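Local coordinates for protein amidohydrolase (Brucella melitensis biovar Abortus, PDB 4F0L) that probably acts as a metal-dependent deaminase of the amidohydrolase superfamily, with an iron(III) ion bound in the crystal where zinc is the expected cofactor, at residues 51-55 and 424-428; 54-60 and 394-400; 59-63 and 121-126; 110-114 and 153-159; 115-119 and 437-442. All blocks are in the same frame, centred on the assembly; numbering follows the deposited sequence.

Interaction 1 of 5, residues 51-55 and 424-428; sequences DERQS and CDVWV
The amide end of Gln54 lies at the rim of the Trp427 indole, with NE2 3.7 Å from CH2 and the amide plane turned 86° from the ring. Both polar groups that meet the indole from residues 51-55 reach its edge near the ring plane: Gln54 NE2 at CH2, and Glu52 OE2 3.6 Å from CZ2. The bend of Gln54 at chi2 (-75°) turns its amide across the carboxylate of Asp425, and NE2 donates to Asp425 OD2 at 3.0 Å. That bond is bent, 137° at the hydrogen, and reaches the anti side of the oxygen from outside the carboxylate plane. The short strand 52-54 belongs to the small N-terminal sheet, whereas 424-428 runs in the large mixed sheet, where Cys424 and Asp425 both face Ser397 in a classic beta bulge. With the strand axes 10.2 Å apart, side chains bridge the two sheets. Glu52 OE2 and Asp425 OD2 stand 3.9 Å apart, and both form salt bridges with Lys432, which should offset their like charge. Ser397 OG gives Gln54 OE1 its hydrogen bond. A water accepts from Trp427 NE1 at 2.9 Å and donates to Glu52 OE1 at 2.7 Å.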
# COMPACT_ATOMS: atom_id res chain seq x y z
N ASP B 51 26.71 25.75 -0.56
CA ASP B 51 25.63 24.92 -1.11
C ASP B 51 25.03 24.06 -0.01
O ASP B 51 25.74 23.56 0.83
CB ASP B 51 26.15 23.98 -2.18
CG ASP B 51 26.63 24.71 -3.42
OD1 ASP B 51 26.64 25.95 -3.43
OD2 ASP B 51 26.99 24.02 -4.39
N GLU B 52 23.72 23.92 -0.01
CA GLU B 52 23.06 22.95 0.84
C GLU B 52 23.14 21.57 0.20
O GLU B 52 22.76 21.39 -0.96
CB GLU B 52 21.62 23.33 1.04
CG GLU B 52 20.91 22.42 2.02
CD GLU B 52 19.45 22.78 2.13
OE1 GLU B 52 19.10 23.93 1.81
OE2 GLU B 52 18.66 21.92 2.50
N ARG B 53 23.65 20.61 0.95
CA ARG B 53 23.97 19.29 0.40
C ARG B 53 22.83 18.30 0.56
O ARG B 53 22.29 18.15 1.64
CB ARG B 53 25.20 18.73 1.12
CG ARG B 53 26.37 19.68 1.09
CD ARG B 53 27.30 19.29 -0.02
NE ARG B 53 28.23 18.27 0.44
CZ ARG B 53 29.45 18.51 0.87
NH1 ARG B 53 29.93 19.76 0.90
NH2 ARG B 53 30.21 17.50 1.28
N GLN B 54 22.48 17.61 -0.52
CA GLN B 54 21.47 16.56 -0.46
C GLN B 54 22.01 15.31 -1.18
O GLN B 54 22.89 15.40 -2.05
CB GLN B 54 20.16 17.07 -1.10
CG GLN B 54 19.55 18.28 -0.40
CD GLN B 54 18.86 17.91 0.92
OE1 GLN B 54 18.40 16.79 1.10
NE2 GLN B 54 18.75 18.88 1.83
N SER B 55 21.51 14.14 -0.80
CA SER B 55 21.93 12.89 -1.41
C SER B 55 21.22 12.61 -2.71
O SER B 55 21.89 12.32 -3.69
CB SER B 55 21.71 11.72 -0.44
OG SER B 55 22.48 11.96 0.74
N CYS B 424 12.43 13.30 2.48
CA CYS B 424 13.20 14.05 3.47
C CYS B 424 12.81 15.55 3.44
O CYS B 424 11.95 15.99 4.20
CB CYS B 424 14.69 13.84 3.26
SG CYS B 424 15.68 14.39 4.67
N ASP B 425 13.38 16.31 2.50
CA ASP B 425 13.03 17.72 2.33
C ASP B 425 12.17 17.95 1.11
O ASP B 425 12.24 17.21 0.12
CB ASP B 425 14.30 18.58 2.25
CG ASP B 425 15.13 18.52 3.53
OD1 ASP B 425 14.67 17.99 4.55
OD2 ASP B 425 16.28 19.04 3.53
N VAL B 426 11.36 19.00 1.15
CA VAL B 426 10.52 19.33 0.04
C VAL B 426 10.50 20.85 -0.11
O VAL B 426 10.26 21.55 0.87
CB VAL B 426 9.07 18.82 0.25
CG1 VAL B 426 8.21 19.21 -0.94
CG2 VAL B 426 9.03 17.30 0.55
N TRP B 427 10.77 21.33 -1.32
CA TRP B 427 10.73 22.73 -1.66
C TRP B 427 9.63 23.02 -2.63
O TRP B 427 9.44 22.28 -3.61
CB TRP B 427 11.99 23.13 -2.33
CG TRP B 427 13.28 23.03 -1.53
CD1 TRP B 427 13.98 24.05 -0.93
CD2 TRP B 427 14.05 21.82 -1.26
NE1 TRP B 427 15.12 23.59 -0.33
CE2 TRP B 427 15.22 22.25 -0.49
CE3 TRP B 427 13.89 20.47 -1.55
CZ2 TRP B 427 16.17 21.34 -0.04
CZ3 TRP B 427 14.88 19.59 -1.15
CH2 TRP B 427 15.98 20.01 -0.40
N VAL B 428 8.93 24.13 -2.40
CA VAL B 428 7.97 24.68 -3.37
C VAL B 428 8.30 26.17 -3.59
O VAL B 428 8.38 26.94 -2.63
CB VAL B 428 6.52 24.49 -2.89
CG1 VAL B 428 5.54 25.22 -3.81
CG2 VAL B 428 6.17 22.98 -2.81
O HOH W 1 16.84 25.30 1.20

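Interaction 2 of 5, residues 54-60 and 394-400; sequences QSVVVAG and DFVSLDV
Phe395 holds CG between its backbone N and carbonyl carbon (chi1 46°), while Val57 sends CG1 anti to its own N; these settings bring Val57 CG1 to 4.0 Å from Phe395 CD1. Ser397 also has a positive chi1, 71°, which turns OG toward Gln54. The backbone beneath is an antiparallel pair, 56-59 against 395-399. Strand 395-399 joins the antiparallel part of the large mixed sheet, and strand 56-66 carries on into the parallel part of this TIM-barrel-clan enzyme. Val58 and Val396 form the hydrogen-bonded pair: Val58 N reaches Val396 O at 2.9 Å, nearly straight, and Val396 N returns the bond to Val58 O. Leu398 N continues the ladder to Val56 O at 3.0 Å. Between these bonds, Val57 and Ser397 make a non-hydrogen-bonded pair, and CA-H...O contacts run from Val57 CA to Val396 O and from Ser397 CA to Val56 O. Val58 and Val396 put their side chains on one face, with CG2 of Val58 against CB of Val396. Near the corner at Ser55, where the chain passes from one sheet to the other, Val56 CG2 packs crosswise on Val400 CG1 at 3.8 Å. A water there accepts from Val56 N and donates to Leu398 O at 2.7 Å, standing in for a direct backbone bond. Ser397 OG, which itself accepts from Asp425 N, donates to Gln54 OE1 at 2.8 Å from above the carbonyl plane, 52° out of it.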
# COMPACT_ATOMS: atom_id res chain seq x y z
N GLN B 54 22.48 17.61 -0.52
CA GLN B 54 21.47 16.56 -0.46
C GLN B 54 22.01 15.31 -1.18
O GLN B 54 22.89 15.40 -2.05
CB GLN B 54 20.16 17.07 -1.10
CG GLN B 54 19.55 18.28 -0.40
CD GLN B 54 18.86 17.91 0.92
OE1 GLN B 54 18.40 16.79 1.10
NE2 GLN B 54 18.75 18.88 1.83
N SER B 55 21.51 14.14 -0.80
CA SER B 55 21.93 12.89 -1.41
C SER B 55 21.22 12.61 -2.71
O SER B 55 21.89 12.32 -3.69
CB SER B 55 21.71 11.72 -0.44
OG SER B 55 22.48 11.96 0.74
N VAL B 56 19.89 12.66 -2.71
CA VAL B 56 19.10 12.27 -3.87
C VAL B 56 17.93 13.22 -4.03
O VAL B 56 17.14 13.37 -3.13
CB VAL B 56 18.56 10.85 -3.75
CG1 VAL B 56 17.65 10.53 -4.94
CG2 VAL B 56 19.71 9.84 -3.67
N VAL B 57 17.86 13.89 -5.19
CA VAL B 57 16.85 14.93 -5.48
C VAL B 57 16.06 14.54 -6.73
O VAL B 57 16.64 14.08 -7.72
CB VAL B 57 17.48 16.33 -5.66
CG1 VAL B 57 16.44 17.33 -6.18
CG2 VAL B 57 18.07 16.80 -4.32
N VAL B 58 14.75 14.63 -6.61
CA VAL B 58 13.81 14.33 -7.67
C VAL B 58 12.81 15.46 -7.79
O VAL B 58 12.67 16.28 -6.88
CB VAL B 58 13.05 12.99 -7.43
CG1 VAL B 58 14.03 11.81 -7.39
CG2 VAL B 58 12.20 13.02 -6.18
N ALA B 59 12.09 15.49 -8.90
CA ALA B 59 11.08 16.50 -9.15
C ALA B 59 9.93 16.37 -8.15
O ALA B 59 9.65 15.28 -7.68
CB ALA B 59 10.53 16.36 -10.57
N GLY B 60 9.28 17.50 -7.86
CA GLY B 60 8.04 17.52 -7.15
C GLY B 60 6.93 16.91 -7.96
O GLY B 60 6.87 17.07 -9.17
N ASP B 394 10.59 23.51 -7.45
CA ASP B 394 9.76 22.53 -6.78
C ASP B 394 10.44 21.16 -6.87
O ASP B 394 10.52 20.56 -7.95
CB ASP B 394 8.38 22.42 -7.46
CG ASP B 394 7.60 23.72 -7.49
OD1 ASP B 394 8.07 24.78 -7.03
OD2 ASP B 394 6.46 23.68 -8.01
N PHE B 395 10.91 20.63 -5.75
CA PHE B 395 11.58 19.35 -5.80
C PHE B 395 11.68 18.76 -4.41
O PHE B 395 11.25 19.40 -3.41
CB PHE B 395 12.95 19.45 -6.50
CG PHE B 395 13.78 20.61 -6.06
CD1 PHE B 395 14.45 20.57 -4.86
CD2 PHE B 395 13.85 21.77 -6.84
CE1 PHE B 395 15.22 21.65 -4.45
CE2 PHE B 395 14.62 22.83 -6.42
CZ PHE B 395 15.30 22.78 -5.23
N VAL B 396 12.16 17.51 -4.36
CA VAL B 396 12.07 16.63 -3.19
C VAL B 396 13.42 15.90 -2.98
O VAL B 396 14.02 15.42 -3.96
CB VAL B 396 10.95 15.57 -3.40
CG1 VAL B 396 10.83 14.59 -2.24
CG2 VAL B 396 9.58 16.24 -3.66
N SER B 397 13.92 15.84 -1.72
CA SER B 397 15.05 14.97 -1.44
C SER B 397 14.57 13.72 -0.71
O SER B 397 13.60 13.77 0.05
CB SER B 397 16.14 15.66 -0.67
OG SER B 397 15.76 15.91 0.68
N LEU B 398 15.22 12.59 -0.99
CA LEU B 398 14.83 11.34 -0.44
C LEU B 398 15.82 10.91 0.64
O LEU B 398 17.03 11.03 0.44
CB LEU B 398 14.72 10.27 -1.53
CG LEU B 398 13.65 10.53 -2.60
CD1 LEU B 398 13.79 9.52 -3.72
CD2 LEU B 398 12.21 10.48 -2.05
N ASP B 399 15.30 10.36 1.73
CA ASP B 399 16.14 9.75 2.76
C ASP B 399 16.58 8.38 2.24
O ASP B 399 15.74 7.48 2.08
CB ASP B 399 15.35 9.62 4.07
CG ASP B 399 16.16 8.96 5.20
OD1 ASP B 399 17.03 8.15 4.95
OD2 ASP B 399 15.93 9.31 6.35
N VAL B 400 17.88 8.25 1.98
CA VAL B 400 18.47 7.01 1.46
C VAL B 400 19.42 6.36 2.48
O VAL B 400 20.34 5.62 2.11
CB VAL B 400 19.21 7.25 0.13
CG1 VAL B 400 18.19 7.57 -0.97
CG2 VAL B 400 20.30 8.30 0.28
O HOH W 2 18.70 13.04 -0.13

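Interaction 3 of 5, residues 59-63 and 121-126; sequences AGMAN and GFTRVG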
# COMPACT_ATOMS: atom_id res chain seq x y z
N ALA B 59 12.09 15.49 -8.90
CA ALA B 59 11.08 16.50 -9.15
C ALA B 59 9.93 16.37 -8.15
O ALA B 59 9.65 15.28 -7.68
CB ALA B 59 10.53 16.36 -10.57
N GLY B 60 9.28 17.50 -7.86
CA GLY B 60 8.04 17.52 -7.15
C GLY B 60 6.93 16.91 -7.96
O GLY B 60 6.87 17.07 -9.17
N MET B 61 6.06 16.16 -7.29
CA MET B 61 4.96 15.46 -7.95
C MET B 61 3.69 16.29 -7.83
O MET B 61 3.31 16.73 -6.73
CB MET B 61 4.75 14.11 -7.28
CG MET B 61 3.67 13.24 -7.90
SD MET B 61 4.08 12.63 -9.53
CE MET B 61 5.38 11.50 -9.01
N ALA B 62 3.01 16.46 -8.94
CA ALA B 62 1.65 17.03 -8.87
C ALA B 62 0.70 15.99 -8.35
O ALA B 62 0.74 14.79 -8.73
CB ALA B 62 1.17 17.55 -10.24
N ASN B 63 -0.21 16.44 -7.49
CA ASN B 63 -1.31 15.60 -7.04
C ASN B 63 -2.50 16.10 -7.82
O ASN B 63 -3.14 17.04 -7.44
CB ASN B 63 -1.49 15.75 -5.52
CG ASN B 63 -2.37 14.65 -4.94
OD1 ASN B 63 -3.47 14.38 -5.43
ND2 ASN B 63 -1.87 14.00 -3.91
N GLY B 121 5.68 14.46 -0.62
CA GLY B 121 6.48 14.82 -1.80
C GLY B 121 5.65 15.37 -2.96
O GLY B 121 6.15 15.45 -4.09
N PHE B 122 4.37 15.67 -2.72
CA PHE B 122 3.57 16.34 -3.74
C PHE B 122 3.74 17.84 -3.57
O PHE B 122 3.53 18.35 -2.46
CB PHE B 122 2.08 16.02 -3.58
CG PHE B 122 1.72 14.60 -3.81
CD1 PHE B 122 1.55 14.10 -5.09
CD2 PHE B 122 1.48 13.74 -2.72
CE1 PHE B 122 1.14 12.80 -5.29
CE2 PHE B 122 1.10 12.44 -2.91
CZ PHE B 122 0.92 11.96 -4.20
N THR B 123 4.07 18.55 -4.65
CA THR B 123 4.38 19.99 -4.60
C THR B 123 3.30 20.91 -5.19
O THR B 123 3.40 22.15 -5.09
CB THR B 123 5.70 20.27 -5.31
OG1 THR B 123 5.71 19.66 -6.62
CG2 THR B 123 6.87 19.69 -4.47
N ARG B 124 2.28 20.31 -5.79
CA ARG B 124 1.14 21.06 -6.36
C ARG B 124 -0.08 20.21 -6.23
O ARG B 124 0.02 18.99 -6.31
CB ARG B 124 1.35 21.44 -7.85
CG ARG B 124 0.17 22.16 -8.49
CD ARG B 124 0.50 22.64 -9.90
NE ARG B 124 1.49 23.71 -9.88
CZ ARG B 124 1.22 25.01 -9.93
NH1 ARG B 124 -0.03 25.46 -9.98
NH2 ARG B 124 2.23 25.88 -9.92
N VAL B 125 -1.22 20.85 -6.03
CA VAL B 125 -2.45 20.12 -5.98
C VAL B 125 -3.43 20.66 -6.99
O VAL B 125 -3.51 21.86 -7.22
CB VAL B 125 -3.08 20.10 -4.55
CG1 VAL B 125 -3.41 21.51 -4.05
CG2 VAL B 125 -4.32 19.17 -4.56
N GLY B 126 -4.15 19.73 -7.61
CA GLY B 126 -5.28 20.03 -8.49
C GLY B 126 -6.55 19.82 -7.74
O GLY B 126 -6.99 18.69 -7.57
O HOH W 3 8.11 13.70 -5.73
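Asn63 starts with CB 3.5 Å from Phe122 CD1, and from there its side chain runs over the phenyl ring. Its CG, set anti to the backbone N (chi1 -165°), comes to 4.0 Å from both CD1 and CE1 of Phe122. At the tip, ND2 stands 3.3 Å above the ring plane, over its centre, with the amide turned 52° from the ring. Met61 approaches the same phenyl group alongside, its CG 3.6 Å from Phe122 CD1, while the carbonyl oxygens of Met61 and Ala62 lie near the ring edge. Underneath, the strands run parallel, as in the beta-alpha units of a TIM barrel. Asn63 N bonds Arg124 O at 2.8 Å, Gly126 N bonds Asn63 O, and Thr123 N bonds Met61 O. At the start of the pair, Met61 N meets Gly121 O at 3.3 Å, and a water donates to both Ala59 O and Gly121 O. Gly121 closes the preceding helix in a Schellman motif. Thr123 OG1 comes to 3.2 Å from Gly60 CA, a close approach at a residue without a side chain. The Asn63 side chain lies about 6 Å from that of the iron ligand His65. Its OD1 accepts from the backbone N of Ser328, next in sequence to the iron ligand Asp329, and with ND2 over the ring face this fixes the rotation of the amide.

Interaction 4 of 5, residues 110-114 and 153-159; sequences ALRLY and AATTAGM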
# COMPACT_ATOMS: atom_id res chain seq x y z
N ALA B 110 -8.51 21.33 4.57
CA ALA B 110 -7.64 21.48 3.40
C ALA B 110 -6.19 21.76 3.80
O ALA B 110 -5.27 21.23 3.20
CB ALA B 110 -8.16 22.60 2.52
N LEU B 111 -5.98 22.59 4.81
CA LEU B 111 -4.61 22.84 5.26
C LEU B 111 -3.92 21.56 5.70
O LEU B 111 -2.79 21.26 5.24
CB LEU B 111 -4.53 23.92 6.35
CG LEU B 111 -3.13 24.16 6.94
CD1 LEU B 111 -2.16 24.61 5.87
CD2 LEU B 111 -3.18 25.16 8.11
N ARG B 112 -4.58 20.77 6.55
CA ARG B 112 -3.94 19.57 7.08
C ARG B 112 -3.70 18.54 5.97
O ARG B 112 -2.69 17.83 5.99
CB ARG B 112 -4.75 18.97 8.22
CG ARG B 112 -4.09 17.82 8.93
CD ARG B 112 -2.79 18.26 9.61
NE ARG B 112 -2.00 17.17 10.19
CZ ARG B 112 -1.17 16.37 9.49
NH1 ARG B 112 -0.99 16.52 8.19
NH2 ARG B 112 -0.52 15.42 10.11
N LEU B 113 -4.61 18.48 5.02
CA LEU B 113 -4.41 17.66 3.82
C LEU B 113 -3.20 18.08 2.99
O LEU B 113 -2.38 17.24 2.57
CB LEU B 113 -5.63 17.74 2.94
CG LEU B 113 -5.45 17.12 1.56
CD1 LEU B 113 -5.08 15.65 1.66
CD2 LEU B 113 -6.67 17.37 0.64
N TYR B 114 -3.09 19.38 2.76
CA TYR B 114 -1.99 19.87 1.93
C TYR B 114 -0.65 19.68 2.65
O TYR B 114 0.36 19.40 2.01
CB TYR B 114 -2.23 21.32 1.45
CG TYR B 114 -3.48 21.51 0.58
CD1 TYR B 114 -4.03 20.46 -0.16
CD2 TYR B 114 -4.12 22.74 0.50
CE1 TYR B 114 -5.17 20.62 -0.92
CE2 TYR B 114 -5.23 22.91 -0.26
CZ TYR B 114 -5.76 21.86 -0.97
OH TYR B 114 -6.90 22.01 -1.74
N ALA B 153 -5.78 27.97 2.45
CA ALA B 153 -5.13 26.76 2.96
C ALA B 153 -3.84 26.46 2.17
O ALA B 153 -2.76 26.27 2.75
CB ALA B 153 -6.10 25.57 2.90
N ALA B 154 -3.93 26.48 0.85
CA ALA B 154 -2.75 26.26 0.02
C ALA B 154 -1.64 27.29 0.31
O ALA B 154 -0.45 26.92 0.39
CB ALA B 154 -3.12 26.27 -1.47
N THR B 155 -2.01 28.57 0.47
CA THR B 155 -1.07 29.62 0.78
C THR B 155 -0.36 29.37 2.10
O THR B 155 0.87 29.47 2.19
CB THR B 155 -1.73 31.01 0.81
OG1 THR B 155 -2.30 31.27 -0.47
CG2 THR B 155 -0.70 32.13 1.16
N THR B 156 -1.13 29.02 3.12
CA THR B 156 -0.55 28.76 4.42
C THR B 156 0.39 27.56 4.34
O THR B 156 1.48 27.57 4.95
CB THR B 156 -1.63 28.47 5.49
OG1 THR B 156 -2.52 29.57 5.59
CG2 THR B 156 -1.01 28.16 6.87
N ALA B 157 -0.03 26.54 3.60
CA ALA B 157 0.79 25.31 3.45
C ALA B 157 2.06 25.53 2.64
O ALA B 157 3.06 24.80 2.80
CB ALA B 157 -0.05 24.19 2.83
N GLY B 158 2.01 26.52 1.76
CA GLY B 158 3.04 26.75 0.75
C GLY B 158 2.90 25.76 -0.39
O GLY B 158 3.86 25.49 -1.08
N MET B 159 1.71 25.20 -0.57
CA MET B 159 1.42 24.21 -1.61
C MET B 159 1.03 24.91 -2.92
O MET B 159 0.28 25.89 -2.89
CB MET B 159 0.26 23.33 -1.14
CG MET B 159 -0.36 22.45 -2.22
SD MET B 159 0.81 21.21 -2.81
CE MET B 159 0.36 19.89 -1.67
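Ala153 CB presses into the start of 110-114, 3.6 Å from Ala110 CB and 3.5 Å from Leu111 N. These small residues let the CA atoms of Leu111 and Ala153 approach to 4.6 Å. Leu111 then reaches along the other helix: its CD1 meets Ala157 CB at 3.7 Å and, together with CD2, flanks Thr156 CG2, the two side chains crossing at about a right angle. Tyr114 supplies the other flank. Its ring turns an edge to the backbone at Ala154, with CD2 3.8 Å from Ala154 N, while CE2 touches Ala154 CB. The CB of Tyr114 sits against Ala157 CB at 3.9 Å and also against Met159 CB. Bent at chi2 and chi3, Met159 folds its CE back to 3.7 Å from Tyr114 O. Farther out, Tyr114 OH is hydrogen-bonded to Glu127 OE1, which fixes the far end of the ring, and Ala110 O lies over one ring face. Thr156 OG1 bonds back to Ala152 O, leaving the methyl to face Leu111. Helix 145-157 ends in a Schellman motif, with Gly158 at positive phi and Met159 N bonded to Ala154 O, and this turn carries Met159 over to Tyr114. The short helical segments run 42° apart, their axes 8.5 Å from each other. Such apolar packing of successive helices, with strand 122-129 between them in the chain, is the outer layer of a TIM-barrel-type beta/alpha fold.

Interaction 5 of 5, residues 115-119 and 437-442; sequences VDMLE and GRHRLR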
# COMPACT_ATOMS: atom_id res chain seq x y z
N VAL B 115 -0.65 19.79 3.99
CA VAL B 115 0.55 19.44 4.74
C VAL B 115 0.93 17.96 4.55
O VAL B 115 2.09 17.61 4.31
CB VAL B 115 0.38 19.78 6.23
CG1 VAL B 115 1.38 18.99 7.09
CG2 VAL B 115 0.50 21.30 6.45
N ASP B 116 -0.06 17.08 4.67
CA ASP B 116 0.14 15.65 4.45
C ASP B 116 0.70 15.40 3.00
O ASP B 116 1.67 14.65 2.79
CB ASP B 116 -1.21 14.96 4.66
CG ASP B 116 -1.10 13.63 5.32
OD1 ASP B 116 -0.16 12.91 4.93
OD2 ASP B 116 -2.00 13.28 6.18
N MET B 117 0.09 16.03 2.00
CA MET B 117 0.57 15.90 0.61
C MET B 117 2.02 16.39 0.48
O MET B 117 2.83 15.71 -0.10
CB MET B 117 -0.30 16.71 -0.35
CG MET B 117 -1.68 16.10 -0.60
SD MET B 117 -2.61 17.10 -1.77
CE MET B 117 -4.04 16.06 -2.11
N LEU B 118 2.32 17.56 1.05
CA LEU B 118 3.69 18.09 0.99
C LEU B 118 4.68 17.12 1.64
O LEU B 118 5.73 16.84 1.07
CB LEU B 118 3.79 19.48 1.63
CG LEU B 118 3.32 20.65 0.75
CD1 LEU B 118 3.06 21.93 1.53
CD2 LEU B 118 4.40 20.93 -0.34
N GLU B 119 4.32 16.58 2.80
CA GLU B 119 5.16 15.61 3.49
C GLU B 119 5.37 14.28 2.68
O GLU B 119 6.38 13.62 2.81
CB GLU B 119 4.64 15.32 4.89
CG GLU B 119 4.78 16.49 5.87
CD GLU B 119 4.36 16.11 7.30
OE1 GLU B 119 3.89 14.95 7.49
OE2 GLU B 119 4.53 16.95 8.24
N GLY B 437 11.10 15.06 6.67
CA GLY B 437 9.78 14.46 6.70
C GLY B 437 8.70 15.26 7.39
O GLY B 437 7.53 14.89 7.33
N ARG B 438 9.06 16.36 8.03
CA ARG B 438 8.12 17.17 8.81
C ARG B 438 7.88 18.56 8.18
O ARG B 438 8.81 19.33 7.96
CB ARG B 438 8.68 17.33 10.22
CG ARG B 438 7.86 18.23 11.12
CD ARG B 438 8.53 18.43 12.49
NE ARG B 438 8.23 17.33 13.38
CZ ARG B 438 7.13 17.21 14.10
NH1 ARG B 438 6.19 18.14 14.10
NH2 ARG B 438 6.96 16.15 14.88
N HIS B 439 6.62 18.87 7.92
CA HIS B 439 6.22 20.20 7.52
C HIS B 439 6.35 21.14 8.66
O HIS B 439 5.97 20.84 9.78
CB HIS B 439 4.77 20.20 7.05
CG HIS B 439 4.32 21.47 6.33
ND1 HIS B 439 4.00 22.62 6.99
CD2 HIS B 439 4.13 21.74 4.98
CE1 HIS B 439 3.63 23.55 6.12
NE2 HIS B 439 3.71 23.02 4.87
N ARG B 440 6.86 22.33 8.34
CA ARG B 440 7.07 23.36 9.34
C ARG B 440 5.82 23.73 10.17
O ARG B 440 5.97 24.20 11.26
CB ARG B 440 7.68 24.61 8.66
CG ARG B 440 6.83 25.18 7.54
CD ARG B 440 7.45 26.41 6.90
NE ARG B 440 6.66 27.61 7.22
CZ ARG B 440 5.44 27.88 6.73
NH1 ARG B 440 4.85 28.97 7.11
NH2 ARG B 440 4.80 27.06 5.84
N LEU B 441 4.61 23.51 9.67
CA LEU B 441 3.35 23.79 10.41
C LEU B 441 2.48 22.53 10.76
O LEU B 441 1.27 22.63 11.03
CB LEU B 441 2.50 24.74 9.54
CG LEU B 441 2.96 26.18 9.24
CD1 LEU B 441 1.87 26.98 8.50
CD2 LEU B 441 3.37 26.89 10.51
N ARG B 442 3.09 21.33 10.75
CA ARG B 442 2.29 20.10 10.95
C ARG B 442 1.46 20.15 12.23
O ARG B 442 0.25 19.91 12.20
CB ARG B 442 3.18 18.84 10.95
CG ARG B 442 2.41 17.53 11.12
CD ARG B 442 3.25 16.41 11.72
NE ARG B 442 4.25 15.91 10.78
CZ ARG B 442 5.14 14.96 11.03
NH1 ARG B 442 5.21 14.40 12.23
NH2 ARG B 442 5.97 14.56 10.08
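Glu119 OE2 is gripped by two donors: Arg442 NE at 2.8 Å in a salt bridge, and His439 N at 2.9 Å. Both bonds are straight, 171° and 175° at the hydrogen, but they use different sides of the oxygen. Arg442 NE takes the syn lone pair, with the oxygen lying in the guanidinium plane, whereas His439 N comes from the anti side, tilted out of the carboxylate plane. The carboxylate and guanidinium planes are 66° apart, and the side chains of Glu119 and Arg442 cross at about a right angle. Extended beyond CG, the Glu119 chain passes Gly437 O, its CD 3.4 Å from that oxygen; Arg442 NH2 makes a weak bond to the same carbonyl. Beside this polar cluster, Val115 CG2 makes a CH-pi contact over the centre of the His439 imidazole, 3.7 Å from the centroid and almost on the ring normal. Leu118 CD1 meets the ring at its edge, 3.6 Å from NE2. The imidazole is also held at both nitrogens: Leu441 N donates to ND1 at 2.9 Å, nearly in the ring plane, and NE2 bonds Ala157 O. This arrangement would favour a proton on NE2, with ND1 accepting. A type I turn from His439 to Arg442 brings Leu441 to the N-cap position of the last helix, 442-457. The contact thus fastens the end of helix 103-119 to the short edge strand 438-439 and the start of helix 442-457, while helix 145-157 reaches the imidazole through Ala157.

How the interactions relate
Interactions 1, 2 and 3 follow the chain from the small N-terminal sheet into the large one. Interactions 1 and 2 share Gln54 and Ser55, their centres 6 Å apart, and interactions 2 and 3 share Ala59 and Gly60. Interaction 4 packs helices outside the strands of interaction 3, touching them where Met159 SD lies 3.4 Å from Arg124 N. Its centre is about 9 Å from that of interaction 5, which uses the same helix, 103-119. Interaction 5 returns to strand 422-428 of interaction 1 through Gly437 N and Cys424 O, 2.8 Å apart. Interaction 3 comes near the metal site: the Asn63 side chain is about 10 Å from the iron, against about 13 Å for Tyr114 in interaction 4.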